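Local coordinates for hypothetical protein TTHA1785 (Thermus thermophilus, PDB 2EPG), which probably joins RNA 3'-phosphate or 2',3'-cyclic phosphate ends to 5'-hydroxyl ends, using GTP and manganese, as an RtcB-family ligase, at residues F14-I24 / A34-L43. Sequence-based numbering, arbitrary orientation.
Sequences FEKIAPYTYRI and AVFFASKEIL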
loop_
_atom_site.group_PDB
_atom_site.type_symbol
_atom_site.label_atom_id
_atom_site.label_comp_id
_atom_site.label_asym_id
_atom_site.label_seq_id
_atom_site.Cartn_x
_atom_site.Cartn_y
_atom_site.Cartn_z
ATOM N N PHE A 14 -10.793 -17.080 20.945
ATOM C CA PHE A 14 -10.113 -15.790 21.024
ATOM C C PHE A 14 -10.695 -14.889 22.110
ATOM O O PHE A 14 -11.911 -14.762 22.227
ATOM C CB PHE A 14 -10.130 -15.074 19.660
ATOM C CG PHE A 14 -11.501 -14.689 19.163
ATOM C CD1 PHE A 14 -12.180 -13.605 19.707
ATOM C CD2 PHE A 14 -12.086 -15.379 18.109
ATOM C CE1 PHE A 14 -13.424 -13.210 19.203
ATOM C CE2 PHE A 14 -13.326 -14.997 17.596
ATOM C CZ PHE A 14 -13.996 -13.909 18.143
ATOM N N GLU A 15 -9.820 -14.288 22.915
ATOM C CA GLU A 15 -10.241 -13.389 23.989
ATOM C C GLU A 15 -9.917 -11.930 23.647
ATOM O O GLU A 15 -9.078 -11.654 22.788
ATOM C CB GLU A 15 -9.575 -13.777 25.330
ATOM C CG GLU A 15 -8.028 -13.714 25.397
ATOM C CD GLU A 15 -7.498 -13.431 26.830
ATOM O OE1 GLU A 15 -8.319 -13.396 27.783
ATOM O OE2 GLU A 15 -6.265 -13.235 27.005
ATOM N N LYS A 16 -10.589 -10.995 24.315
ATOM C CA LYS A 16 -10.345 -9.576 24.078
ATOM C C LYS A 16 -9.296 -9.094 25.070
ATOM O O LYS A 16 -9.410 -9.322 26.280
ATOM C CB LYS A 16 -11.638 -8.784 24.252
ATOM C CG LYS A 16 -11.545 -7.312 23.873
ATOM C CD LYS A 16 -12.913 -6.651 23.998
ATOM C CE LYS A 16 -12.872 -5.180 23.650
ATOM N NZ LYS A 16 -14.214 -4.569 23.734
ATOM N N ILE A 17 -8.265 -8.433 24.558
ATOM C CA ILE A 17 -7.189 -7.944 25.403
ATOM C C ILE A 17 -7.153 -6.430 25.534
ATOM O O ILE A 17 -6.473 -5.887 26.399
ATOM C CB ILE A 17 -5.834 -8.463 24.875
ATOM C CG1 ILE A 17 -5.691 -9.937 25.250
ATOM C CG2 ILE A 17 -4.672 -7.634 25.434
ATOM C CD1 ILE A 17 -4.325 -10.510 24.934
ATOM N N ALA A 18 -7.894 -5.745 24.677
ATOM C CA ALA A 18 -7.925 -4.292 24.716
ATOM C C ALA A 18 -9.031 -3.808 23.812
ATOM O O ALA A 18 -9.583 -4.576 23.040
ATOM C CB ALA A 18 -6.595 -3.736 24.241
ATOM N N PRO A 19 -9.378 -2.520 23.893
ATOM C CA PRO A 19 -10.444 -2.055 23.007
ATOM C C PRO A 19 -10.091 -2.415 21.561
ATOM O O PRO A 19 -8.932 -2.311 21.154
ATOM C CB PRO A 19 -10.463 -0.548 23.267
ATOM C CG PRO A 19 -10.104 -0.472 24.713
ATOM C CD PRO A 19 -8.968 -1.466 24.834
ATOM N N TYR A 20 -11.089 -2.857 20.802
ATOM C CA TYR A 20 -10.913 -3.248 19.409
ATOM C C TYR A 20 -9.740 -4.205 19.137
ATOM O O TYR A 20 -9.314 -4.338 17.993
ATOM C CB TYR A 20 -10.753 -2.001 18.526
ATOM C CG TYR A 20 -11.866 -0.996 18.697
ATOM C CD1 TYR A 20 -11.901 -0.154 19.806
ATOM C CD2 TYR A 20 -12.902 -0.916 17.774
ATOM C CE1 TYR A 20 -12.944 0.744 19.997
ATOM C CE2 TYR A 20 -13.959 -0.017 17.944
ATOM C CZ TYR A 20 -13.971 0.810 19.062
ATOM O OH TYR A 20 -15.009 1.693 19.249
ATOM N N THR A 21 -9.252 -4.889 20.169
ATOM C CA THR A 21 -8.118 -5.801 20.023
ATOM C C THR A 21 -8.405 -7.215 20.562
ATOM O O THR A 21 -8.728 -7.387 21.750
ATOM C CB THR A 21 -6.894 -5.214 20.744
ATOM O OG1 THR A 21 -6.700 -3.858 20.307
ATOM C CG2 THR A 21 -5.644 -6.025 20.450
ATOM N N TYR A 22 -8.269 -8.222 19.692
ATOM C CA TYR A 22 -8.517 -9.624 20.056
ATOM C C TYR A 22 -7.322 -10.547 19.836
ATOM O O TYR A 22 -6.555 -10.397 18.880
ATOM C CB TYR A 22 -9.716 -10.162 19.278
ATOM C CG TYR A 22 -10.954 -9.316 19.476
ATOM C CD1 TYR A 22 -11.683 -9.375 20.668
ATOM C CD2 TYR A 22 -11.366 -8.412 18.493
ATOM C CE1 TYR A 22 -12.794 -8.551 20.880
ATOM C CE2 TYR A 22 -12.473 -7.578 18.689
ATOM C CZ TYR A 22 -13.183 -7.654 19.885
ATOM O OH TYR A 22 -14.268 -6.832 20.080
ATOM N N ARG A 23 -7.193 -11.524 20.724
ATOM C CA ARG A 23 -6.102 -12.466 20.696
ATOM C C ARG A 23 -6.597 -13.899 20.476
ATOM O O ARG A 23 -7.597 -14.318 21.059
ATOM C CB ARG A 23 -5.351 -12.351 22.019
ATOM C CG ARG A 23 -4.222 -13.299 22.229
ATOM C CD ARG A 23 -4.125 -13.610 23.707
ATOM N NE ARG A 23 -3.087 -14.594 23.933
ATOM C CZ ARG A 23 -3.157 -15.590 24.802
ATOM N NH1 ARG A 23 -2.136 -16.418 24.897
ATOM N NH2 ARG A 23 -4.231 -15.756 25.569
ATOM N N ILE A 24 -5.914 -14.618 19.588
ATOM C CA ILE A 24 -6.215 -16.019 19.302
ATOM C C ILE A 24 -5.055 -16.739 19.961
ATOM O O ILE A 24 -3.952 -16.790 19.416
ATOM C CB ILE A 24 -6.194 -16.317 17.792
ATOM C CG1 ILE A 24 -7.336 -15.573 17.102
ATOM C CG2 ILE A 24 -6.290 -17.827 17.554
ATOM C CD1 ILE A 24 -7.215 -15.514 15.597
ATOM N N ALA A 34 -1.933 -15.212 17.640
ATOM C CA ALA A 34 -2.301 -14.337 16.549
ATOM C C ALA A 34 -3.098 -13.223 17.245
ATOM O O ALA A 34 -3.713 -13.454 18.292
ATOM C CB ALA A 34 -3.181 -15.059 15.548
ATOM N N VAL A 35 -3.063 -12.018 16.698
ATOM C CA VAL A 35 -3.831 -10.920 17.264
ATOM C C VAL A 35 -4.501 -10.184 16.120
ATOM O O VAL A 35 -3.873 -9.943 15.091
ATOM C CB VAL A 35 -2.919 -9.928 18.045
ATOM C CG1 VAL A 35 -3.649 -8.607 18.249
ATOM C CG2 VAL A 35 -2.507 -10.522 19.384
ATOM N N PHE A 36 -5.781 -9.854 16.266
ATOM C CA PHE A 36 -6.478 -9.107 15.221
ATOM C C PHE A 36 -7.274 -7.947 15.807
ATOM O O PHE A 36 -7.719 -7.998 16.955
ATOM C CB PHE A 36 -7.392 -10.010 14.364
ATOM C CG PHE A 36 -8.548 -10.624 15.109
ATOM C CD1 PHE A 36 -8.387 -11.814 15.815
ATOM C CD2 PHE A 36 -9.805 -10.028 15.078
ATOM C CE1 PHE A 36 -9.462 -12.405 16.481
ATOM C CE2 PHE A 36 -10.891 -10.606 15.742
ATOM C CZ PHE A 36 -10.721 -11.801 16.447
ATOM N N PHE A 37 -7.417 -6.886 15.023
ATOM C CA PHE A 37 -8.140 -5.709 15.470
ATOM C C PHE A 37 -9.516 -5.679 14.817
ATOM O O PHE A 37 -9.647 -5.903 13.612
ATOM C CB PHE A 37 -7.340 -4.439 15.129
ATOM C CG PHE A 37 -5.904 -4.479 15.598
ATOM C CD1 PHE A 37 -4.896 -4.966 14.772
ATOM C CD2 PHE A 37 -5.570 -4.075 16.884
ATOM C CE1 PHE A 37 -3.577 -5.051 15.220
ATOM C CE2 PHE A 37 -4.257 -4.154 17.348
ATOM C CZ PHE A 37 -3.256 -4.644 16.516
ATOM N N ALA A 38 -10.553 -5.411 15.605
ATOM C CA ALA A 38 -11.895 -5.377 15.041
ATOM C C ALA A 38 -12.926 -4.687 15.922
ATOM O O ALA A 38 -12.667 -4.369 17.077
ATOM C CB ALA A 38 -12.350 -6.790 14.731
ATOM N N SER A 39 -14.103 -4.460 15.347
ATOM C CA SER A 39 -15.214 -3.801 16.039
ATOM C C SER A 39 -16.171 -4.854 16.544
ATOM O O SER A 39 -16.077 -6.022 16.161
ATOM C CB SER A 39 -15.996 -2.895 15.078
ATOM O OG SER A 39 -15.310 -1.690 14.773
ATOM N N LYS A 40 -17.104 -4.440 17.399
ATOM C CA LYS A 40 -18.108 -5.369 17.887
ATOM C C LYS A 40 -18.916 -5.725 16.652
ATOM O O LYS A 40 -19.406 -6.843 16.509
ATOM C CB LYS A 40 -19.007 -4.713 18.940
ATOM C CG LYS A 40 -18.374 -4.683 20.325
ATOM C CD LYS A 40 -17.917 -6.091 20.712
ATOM C CE LYS A 40 -17.110 -6.113 21.995
ATOM N NZ LYS A 40 -16.464 -7.444 22.175
ATOM N N GLU A 41 -19.014 -4.758 15.747
ATOM C CA GLU A 41 -19.746 -4.928 14.506
ATOM C C GLU A 41 -18.964 -5.741 13.482
ATOM O O GLU A 41 -19.533 -6.564 12.768
ATOM C CB GLU A 41 -20.104 -3.560 13.927
ATOM C CG GLU A 41 -21.009 -2.735 14.829
ATOM C CD GLU A 41 -22.222 -3.519 15.333
ATOM O OE1 GLU A 41 -22.072 -4.315 16.288
ATOM O OE2 GLU A 41 -23.328 -3.347 14.768
ATOM N N ILE A 42 -17.657 -5.511 13.409
ATOM C CA ILE A 42 -16.822 -6.249 12.469
ATOM C C ILE A 42 -16.784 -7.730 12.845
ATOM O O ILE A 42 -16.809 -8.598 11.975
ATOM C CB ILE A 42 -15.382 -5.680 12.435
ATOM C CG1 ILE A 42 -15.409 -4.266 11.842
ATOM C CG2 ILE A 42 -14.473 -6.589 11.621
ATOM C CD1 ILE A 42 -14.086 -3.554 11.862
ATOM N N LEU A 43 -16.731 -8.012 14.142
ATOM C CA LEU A 43 -16.705 -9.390 14.612
ATOM C C LEU A 43 -17.934 -10.125 14.121
ATOM O O LEU A 43 -17.876 -11.313 13.827
ATOM C CB LEU A 43 -16.689 -9.437 16.135
ATOM C CG LEU A 43 -15.343 -9.309 16.827
ATOM C CD1 LEU A 43 -15.565 -9.232 18.328
ATOM C CD2 LEU A 43 -14.474 -10.501 16.459
#
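F36 turns its edge to the face of F14 and one of its own faces to CB of Y22, making an aromatic cluster on one side of an antiparallel hairpin. CZ of F36 lies over the centre of the F14 ring. This is an edge-to-face pair, planes at 83° and centroids 5.2 Å apart. The CB of Y22 makes a CH-pi contact, 3.6 Å from the F36 ring centroid. The Y22 and F36 rings themselves meet obliquely. F36 has CG between its backbone N and carbonyl carbon (chi1 65°), which swings the ring toward strand 21-24. I24 CG1 lies at the edge of the same ring, in its plane.

Y22 runs on toward helix 40-48. L43 comes from the opposite direction, and its CD1 lies 3.3 Å from Y22 CZ. The other branch, CD2, packs against CZ of F14. K40 crosses the tyrosine end at about a right angle, and its NZ donates a hydrogen bond of 3.1 Å to Y22 OH. With an alanine in place of Y22, K40 NZ is likely to lose this acceptor and L43 CD1 the ring it packs on.

The backbones pair closely. Y22 N to F36 O and F36 N to Y22 O are both 2.8 Å, and I24 and A34 form the next hydrogen-bonded pair. Strand 34-37 also pairs in parallel with strand 70-73, so the hairpin extends that sheet. On the other face T21 lies alongside F37, its OG1 3.6 Å from F37 CD2, and A470 of helix 462-470 touches both. L54 of helix 52-60 packs on F36.

K16 NZ comes within 4.0 Å of K40 NZ. The chemistry is thus apolar between hairpin and helix and polar at an exposed margin, where solvent probably softens the repulsion of the two lysines.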